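Local atomic coordinates of NTP pyrophosphohydrolase MazG-like domain-containing protein (Vibrio sp. DAT722, PDB entry 2Q73), a protein that probably hydrolyses nucleoside triphosphates to monophosphates and pyrophosphate as a magnesium-binding, all-alpha MazG-type house-cleaning enzyme. Residues Pro17-Ser20 with Glu21-Phe24; Asp61-Tyr64 with Tyr65-Leu69. All blocks are in the same frame, centred on the assembly; numbering follows the deposited sequence.

Overall arrangement
Both contacts are local and lie in the all-helical MazG fold of one chain, within an assembly of four copies. Contact 1 comes first along the chain, where the loop after helix 3-13 runs into the start of helix 20-39. Contact 2 follows on helix 55-72, the next helix, close to the centre of the chain. Their centres are about 12 Å apart. They meet through Y23, which packs on Y65, A68 and L69, with Y23 CD2 3.6 Å from A68 CB. The magnesium site lies between the same two helices: E30 and E33 come from helix 20-39, E58 and D61 from helix 55-72.

Contact 1 of 2, residues Pro17-Ser20 with Glu21-Phe24; sequences PEQS and EHYF
At the start of helix 20-39, S20 O takes the N-H of F24 at 3.2 Å and a weak, bent bond from Y23 N at 3.3 Å. Q19, just ahead, holds the N-cap position. Its carbonyl turns to the side chains of the first turn. Q19 O is 3.2 Å from Y23 CD1 and the same distance from H22 CB. The side chain of Q19 is extended beyond CG and runs across that of H22. Q19 CB lies 4.0 Å from H22 CB, and the amide and imidazole planes are 74° apart. The imidazole then reaches Y23: H22 CD2 sits 3.6 Å above the phenol plane, over the ring centre. H22 CG is anti to the backbone N (chi1 158°), while Y23 CG lies beside its own, and this difference brings the two neighbouring rings together. S20 CA comes to the edge of the Y23 ring. The phenol hydroxyl is hydrogen-bonded to D14, and the ring packs on A68, L69 and I72 of helix 55-72. On another side, a water joins the S20 hydroxyl to E21. It lies 3.2 Å from S20 OG and donates to E21 OE2; the E21 chain bends at chi2 (-59°) on its way there. F24 leads away to meet F25 of a second subunit. The chemistry is therefore divided: a water bridges the polar groups of S20 and E21, while Y23 ties the helix start to the preceding loop and to helix 55-72.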
ATOM      1  N   PRO C  17     -20.881   8.361   3.791  1.00 27.87           N
ATOM      2  CA  PRO C  17     -19.947   9.504   3.783  1.00 28.21           C
ATOM      3  C   PRO C  17     -19.253   9.776   5.138  1.00 27.98           C
ATOM      4  O   PRO C  17     -18.166  10.343   5.177  1.00 29.03           O
ATOM      5  CB  PRO C  17     -20.846  10.686   3.386  1.00 28.07           C
ATOM      6  CG  PRO C  17     -22.252  10.240   3.660  1.00 29.47           C
ATOM      7  CD  PRO C  17     -22.251   8.757   3.429  1.00 28.67           C
ATOM      8  N   GLU C  18     -19.869   9.346   6.237  1.00 27.72           N
ATOM      9  CA  GLU C  18     -19.261   9.491   7.574  1.00 26.61           C
ATOM     10  C   GLU C  18     -18.266   8.379   7.908  1.00 27.64           C
ATOM     11  O   GLU C  18     -17.750   8.316   9.030  1.00 26.91           O
ATOM     12  CB  GLU C  18     -20.355   9.468   8.625  1.00 26.71           C
ATOM     13  CG  GLU C  18     -21.418  10.574   8.489  1.00 25.82           C
ATOM     14  CD  GLU C  18     -22.384  10.554   9.657  1.00 25.57           C
ATOM     15  OE1 GLU C  18     -21.956  10.248  10.802  1.00 24.87           O
ATOM     16  OE2 GLU C  18     -23.566  10.853   9.447  1.00 25.37           O
ATOM     17  N   GLN C  19     -18.031   7.479   6.956  1.00 26.97           N
ATOM     18  CA  GLN C  19     -17.072   6.400   7.169  1.00 28.07           C
ATOM     19  C   GLN C  19     -15.937   6.444   6.171  1.00 28.16           C
ATOM     20  O   GLN C  19     -15.531   5.402   5.633  1.00 28.19           O
ATOM     21  CB  GLN C  19     -17.782   5.040   7.131  1.00 28.40           C
ATOM     22  CG  GLN C  19     -18.884   4.915   8.170  1.00 30.99           C
ATOM     23  CD  GLN C  19     -19.474   3.519   8.230  1.00 35.19           C
ATOM     24  OE1 GLN C  19     -18.743   2.514   8.110  1.00 38.61           O
ATOM     25  NE2 GLN C  19     -20.798   3.438   8.405  1.00 32.92           N
ATOM     26  N   SER C  20     -15.396   7.638   5.942  1.00 28.19           N
ATOM     27  CA  SER C  20     -14.280   7.805   4.990  1.00 29.09           C
ATOM     28  C   SER C  20     -13.064   6.921   5.293  1.00 28.80           C
ATOM     29  O   SER C  20     -12.474   6.368   4.365  1.00 29.10           O
ATOM     30  CB  SER C  20     -13.854   9.269   4.886  1.00 29.65           C
ATOM     31  OG  SER C  20     -13.380   9.713   6.140  1.00 30.30           O
ATOM     32  N   GLU C  21     -12.694   6.759   6.568  1.00 28.19           N
ATOM     33  CA  GLU C  21     -11.562   5.876   6.895  1.00 28.95           C
ATOM     34  C   GLU C  21     -11.814   4.423   6.523  1.00 28.97           C
ATOM     35  O   GLU C  21     -10.888   3.732   6.078  1.00 27.85           O
ATOM     36  CB  GLU C  21     -11.197   5.934   8.380  1.00 28.88           C
ATOM     37  CG  GLU C  21     -10.205   7.017   8.767  1.00 33.93           C
ATOM     38  CD  GLU C  21      -8.851   6.906   8.027  1.00 36.13           C
ATOM     39  OE1 GLU C  21      -7.824   6.424   8.592  1.00 37.23           O
ATOM     40  OE2 GLU C  21      -8.825   7.324   6.857  1.00 39.16           O
ATOM     41  N   HIS C  22     -13.047   3.944   6.733  1.00 28.35           N
ATOM     42  CA  HIS C  22     -13.405   2.569   6.304  1.00 28.52           C
ATOM     43  C   HIS C  22     -12.950   2.309   4.886  1.00 28.17           C
ATOM     44  O   HIS C  22     -12.312   1.288   4.591  1.00 27.75           O
ATOM     45  CB  HIS C  22     -14.921   2.323   6.405  1.00 29.06           C
ATOM     46  CG  HIS C  22     -15.410   1.196   5.538  1.00 31.18           C
ATOM     47  ND1 HIS C  22     -15.369  -0.126   5.932  1.00 32.77           N
ATOM     48  CD2 HIS C  22     -15.972   1.199   4.303  1.00 34.64           C
ATOM     49  CE1 HIS C  22     -15.867  -0.888   4.972  1.00 35.11           C
ATOM     50  NE2 HIS C  22     -16.243  -0.107   3.972  1.00 34.98           N
ATOM     51  N   TYR C  23     -13.286   3.229   3.990  1.00 26.57           N
ATOM     52  CA  TYR C  23     -13.007   3.034   2.593  1.00 26.85           C
ATOM     53  C   TYR C  23     -11.518   3.088   2.301  1.00 26.89           C
ATOM     54  O   TYR C  23     -11.042   2.365   1.423  1.00 27.96           O
ATOM     55  CB  TYR C  23     -13.761   4.032   1.737  1.00 26.31           C
ATOM     56  CG  TYR C  23     -15.245   3.838   1.786  1.00 26.85           C
ATOM     57  CD1 TYR C  23     -16.034   4.647   2.609  1.00 28.60           C
ATOM     58  CD2 TYR C  23     -15.874   2.886   0.988  1.00 25.29           C
ATOM     59  CE1 TYR C  23     -17.411   4.514   2.658  1.00 27.87           C
ATOM     60  CE2 TYR C  23     -17.291   2.732   1.024  1.00 25.42           C
ATOM     61  CZ  TYR C  23     -18.038   3.550   1.856  1.00 27.28           C
ATOM     62  OH  TYR C  23     -19.410   3.444   1.921  1.00 26.98           O
ATOM     63  N   PHE C  24     -10.791   3.933   3.028  1.00 26.46           N
ATOM     64  CA  PHE C  24      -9.361   4.029   2.806  1.00 25.92           C
ATOM     65  C   PHE C  24      -8.626   2.765   3.303  1.00 26.02           C
ATOM     66  O   PHE C  24      -7.792   2.220   2.586  1.00 25.80           O
ATOM     67  CB  PHE C  24      -8.770   5.293   3.481  1.00 25.21           C
ATOM     68  CG  PHE C  24      -7.314   5.461   3.196  1.00 26.81           C
ATOM     69  CD1 PHE C  24      -6.899   5.786   1.895  1.00 25.40           C
ATOM     70  CD2 PHE C  24      -6.348   5.250   4.189  1.00 26.21           C
ATOM     71  CE1 PHE C  24      -5.531   5.940   1.595  1.00 26.36           C
ATOM     72  CE2 PHE C  24      -4.980   5.386   3.899  1.00 27.69           C
ATOM     73  CZ  PHE C  24      -4.574   5.718   2.601  1.00 26.91           C
TER
HETATM   74  O   HOH W   1     -10.289   9.303   5.481  1.00 31.35           O

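Contact 2 of 2, residues Asp61-Tyr64 with Tyr65-Leu69. With MG (magnesium ion), chain G.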
ATOM      1  N   ASP C  61     -11.416  -5.389  -7.126  1.00 27.25           N
ATOM      2  CA  ASP C  61     -11.648  -4.941  -5.761  1.00 28.15           C
ATOM      3  C   ASP C  61     -10.975  -3.590  -5.471  1.00 28.63           C
ATOM      4  O   ASP C  61     -11.538  -2.780  -4.749  1.00 29.14           O
ATOM      5  CB  ASP C  61     -11.191  -5.990  -4.744  1.00 28.61           C
ATOM      6  CG  ASP C  61     -12.039  -7.259  -4.767  1.00 30.02           C
ATOM      7  OD1 ASP C  61     -13.107  -7.308  -5.414  1.00 30.97           O
ATOM      8  OD2 ASP C  61     -11.613  -8.230  -4.105  1.00 30.81           O
ATOM      9  N   VAL C  62      -9.764  -3.357  -6.009  1.00 27.80           N
ATOM     10  CA  VAL C  62      -9.110  -2.049  -5.898  1.00 28.22           C
ATOM     11  C   VAL C  62      -9.968  -0.974  -6.611  1.00 28.32           C
ATOM     12  O   VAL C  62     -10.244   0.108  -6.035  1.00 27.93           O
ATOM     13  CB  VAL C  62      -7.650  -2.091  -6.433  1.00 27.71           C
ATOM     14  CG1 VAL C  62      -7.084  -0.683  -6.522  1.00 29.55           C
ATOM     15  CG2 VAL C  62      -6.768  -2.973  -5.503  1.00 26.81           C
ATOM     16  N   LEU C  63     -10.405  -1.285  -7.832  1.00 27.41           N
ATOM     17  CA  LEU C  63     -11.280  -0.419  -8.639  1.00 27.49           C
ATOM     18  C   LEU C  63     -12.553  -0.040  -7.872  1.00 27.52           C
ATOM     19  O   LEU C  63     -12.982   1.125  -7.905  1.00 26.69           O
ATOM     20  CB  LEU C  63     -11.648  -1.100  -9.963  1.00 27.03           C
ATOM     21  CG  LEU C  63     -12.685  -0.413 -10.855  1.00 28.57           C
ATOM     22  CD1 LEU C  63     -12.125   0.921 -11.275  1.00 30.39           C
ATOM     23  CD2 LEU C  63     -13.040  -1.267 -12.080  1.00 27.07           C
ATOM     24  N   TYR C  64     -13.129  -1.020  -7.174  1.00 26.86           N
ATOM     25  CA  TYR C  64     -14.343  -0.807  -6.393  1.00 27.16           C
ATOM     26  C   TYR C  64     -14.092   0.270  -5.345  1.00 26.85           C
ATOM     27  O   TYR C  64     -14.874   1.205  -5.221  1.00 26.99           O
ATOM     28  CB  TYR C  64     -14.799  -2.099  -5.714  1.00 26.91           C
ATOM     29  CG  TYR C  64     -16.034  -1.914  -4.845  1.00 27.18           C
ATOM     30  CD1 TYR C  64     -17.306  -2.155  -5.353  1.00 25.38           C
ATOM     31  CD2 TYR C  64     -15.923  -1.490  -3.509  1.00 24.40           C
ATOM     32  CE1 TYR C  64     -18.448  -1.980  -4.563  1.00 26.46           C
ATOM     33  CE2 TYR C  64     -17.050  -1.317  -2.715  1.00 25.68           C
ATOM     34  CZ  TYR C  64     -18.307  -1.568  -3.248  1.00 25.25           C
ATOM     35  OH  TYR C  64     -19.439  -1.388  -2.479  1.00 25.49           O
ATOM     36  N   TYR C  65     -12.991   0.152  -4.606  1.00 27.01           N
ATOM     37  CA  TYR C  65     -12.693   1.148  -3.563  1.00 27.32           C
ATOM     38  C   TYR C  65     -12.241   2.502  -4.096  1.00 28.02           C
ATOM     39  O   TYR C  65     -12.533   3.516  -3.473  1.00 27.00           O
ATOM     40  CB  TYR C  65     -11.790   0.566  -2.464  1.00 27.24           C
ATOM     41  CG  TYR C  65     -12.606  -0.359  -1.623  1.00 26.33           C
ATOM     42  CD1 TYR C  65     -12.515  -1.755  -1.780  1.00 26.96           C
ATOM     43  CD2 TYR C  65     -13.579   0.157  -0.746  1.00 26.76           C
ATOM     44  CE1 TYR C  65     -13.333  -2.612  -1.018  1.00 26.74           C
ATOM     45  CE2 TYR C  65     -14.397  -0.670  -0.012  1.00 26.66           C
ATOM     46  CZ  TYR C  65     -14.270  -2.049  -0.154  1.00 27.61           C
ATOM     47  OH  TYR C  65     -15.064  -2.837   0.603  1.00 28.89           O
ATOM     48  N   VAL C  66     -11.584   2.520  -5.262  1.00 27.77           N
ATOM     49  CA  VAL C  66     -11.299   3.776  -5.960  1.00 26.37           C
ATOM     50  C   VAL C  66     -12.626   4.500  -6.294  1.00 27.16           C
ATOM     51  O   VAL C  66     -12.770   5.686  -6.013  1.00 26.45           O
ATOM     52  CB  VAL C  66     -10.399   3.560  -7.209  1.00 26.54           C
ATOM     53  CG1 VAL C  66     -10.402   4.791  -8.108  1.00 26.39           C
ATOM     54  CG2 VAL C  66      -8.948   3.245  -6.788  1.00 25.67           C
ATOM     55  N   CYS C  67     -13.597   3.779  -6.859  1.00 26.12           N
ATOM     56  CA  CYS C  67     -14.923   4.383  -7.125  1.00 26.95           C
ATOM     57  C   CYS C  67     -15.650   4.792  -5.836  1.00 26.51           C
ATOM     58  O   CYS C  67     -16.270   5.866  -5.780  1.00 26.14           O
ATOM     59  CB  CYS C  67     -15.799   3.437  -7.934  1.00 27.06           C
ATOM     60  SG  CYS C  67     -15.197   3.187  -9.619  1.00 30.88           S
ATOM     61  N   ALA C  68     -15.586   3.935  -4.818  1.00 26.40           N
ATOM     62  CA  ALA C  68     -16.285   4.217  -3.557  1.00 26.59           C
ATOM     63  C   ALA C  68     -15.689   5.468  -2.905  1.00 26.89           C
ATOM     64  O   ALA C  68     -16.421   6.345  -2.449  1.00 26.59           O
ATOM     65  CB  ALA C  68     -16.214   3.039  -2.622  1.00 26.81           C
ATOM     66  N   LEU C  69     -14.366   5.567  -2.910  1.00 26.35           N
ATOM     67  CA  LEU C  69     -13.681   6.767  -2.399  1.00 26.54           C
ATOM     68  C   LEU C  69     -14.016   8.004  -3.219  1.00 26.09           C
ATOM     69  O   LEU C  69     -14.140   9.101  -2.672  1.00 25.75           O
ATOM     70  CB  LEU C  69     -12.170   6.553  -2.382  1.00 26.39           C
ATOM     71  CG  LEU C  69     -11.649   5.717  -1.204  1.00 26.55           C
ATOM     72  CD1 LEU C  69     -10.272   5.139  -1.517  1.00 28.13           C
ATOM     73  CD2 LEU C  69     -11.605   6.613   0.051  1.00 26.50           C
TER
HETATM   74 MG    MG G 503     -10.032  -8.917  -2.346  0.50 21.64          MG
HETATM   75  O   HOH W   2     -10.081 -11.308  -2.317  1.00 45.84           O
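D61, on helix 55-72 of the all-alpha MazG fold, binds magnesium through OD2 at 2.5 Å. The carboxylates of E30, E33 and E58 and a water, 2.4 Å from the magnesium, are its other ligands. The other carboxylate oxygen, D61 OD1, forms a salt bridge to K84 of the third subunit. One carboxylate thus serves both the metal and the subunit interface, and the two cations on its separate oxygens would be expected to steady its orientation. The backbone behind it is regular alpha helix. Successive i to i+4 bonds run from Y65 N to D61 O, V66 N to V62 O, C67 N to L63 O and A68 N to Y64 O. Y65 N to D61 O is the longest at 3.3 Å, and A68 N to Y64 O the shortest at 2.8 Å.

Y64 and Y65 form a T-shaped pair, although they are neighbours in sequence. Y64 presents its edge to the face of Y65, with centroids 4.9 Å apart and planes at 74°. The two first torsions differ, with Y64 CG opposite its N (chi1 178°) and Y65 CG next to its own N (chi1 -74°), which brings rings from adjacent CA atoms together. The Y64 hydroxyl is hydrogen-bonded to D14, and its ring also packs on I10 and F13 of helix 3-13. Y65 packs on K26 of helix 20-39.

L63 and C67 lie along another side of the helix, where L63 CD1 is 4.2 Å from C67 SG. L63 touches L6, and C67 touches I10. V62 and V66 each pack on the other's counterpart in the third subunit. Within the tyrosine pair, Y64 CD2 lies 3.6 Å above the plane of the Y65 ring, over its centre.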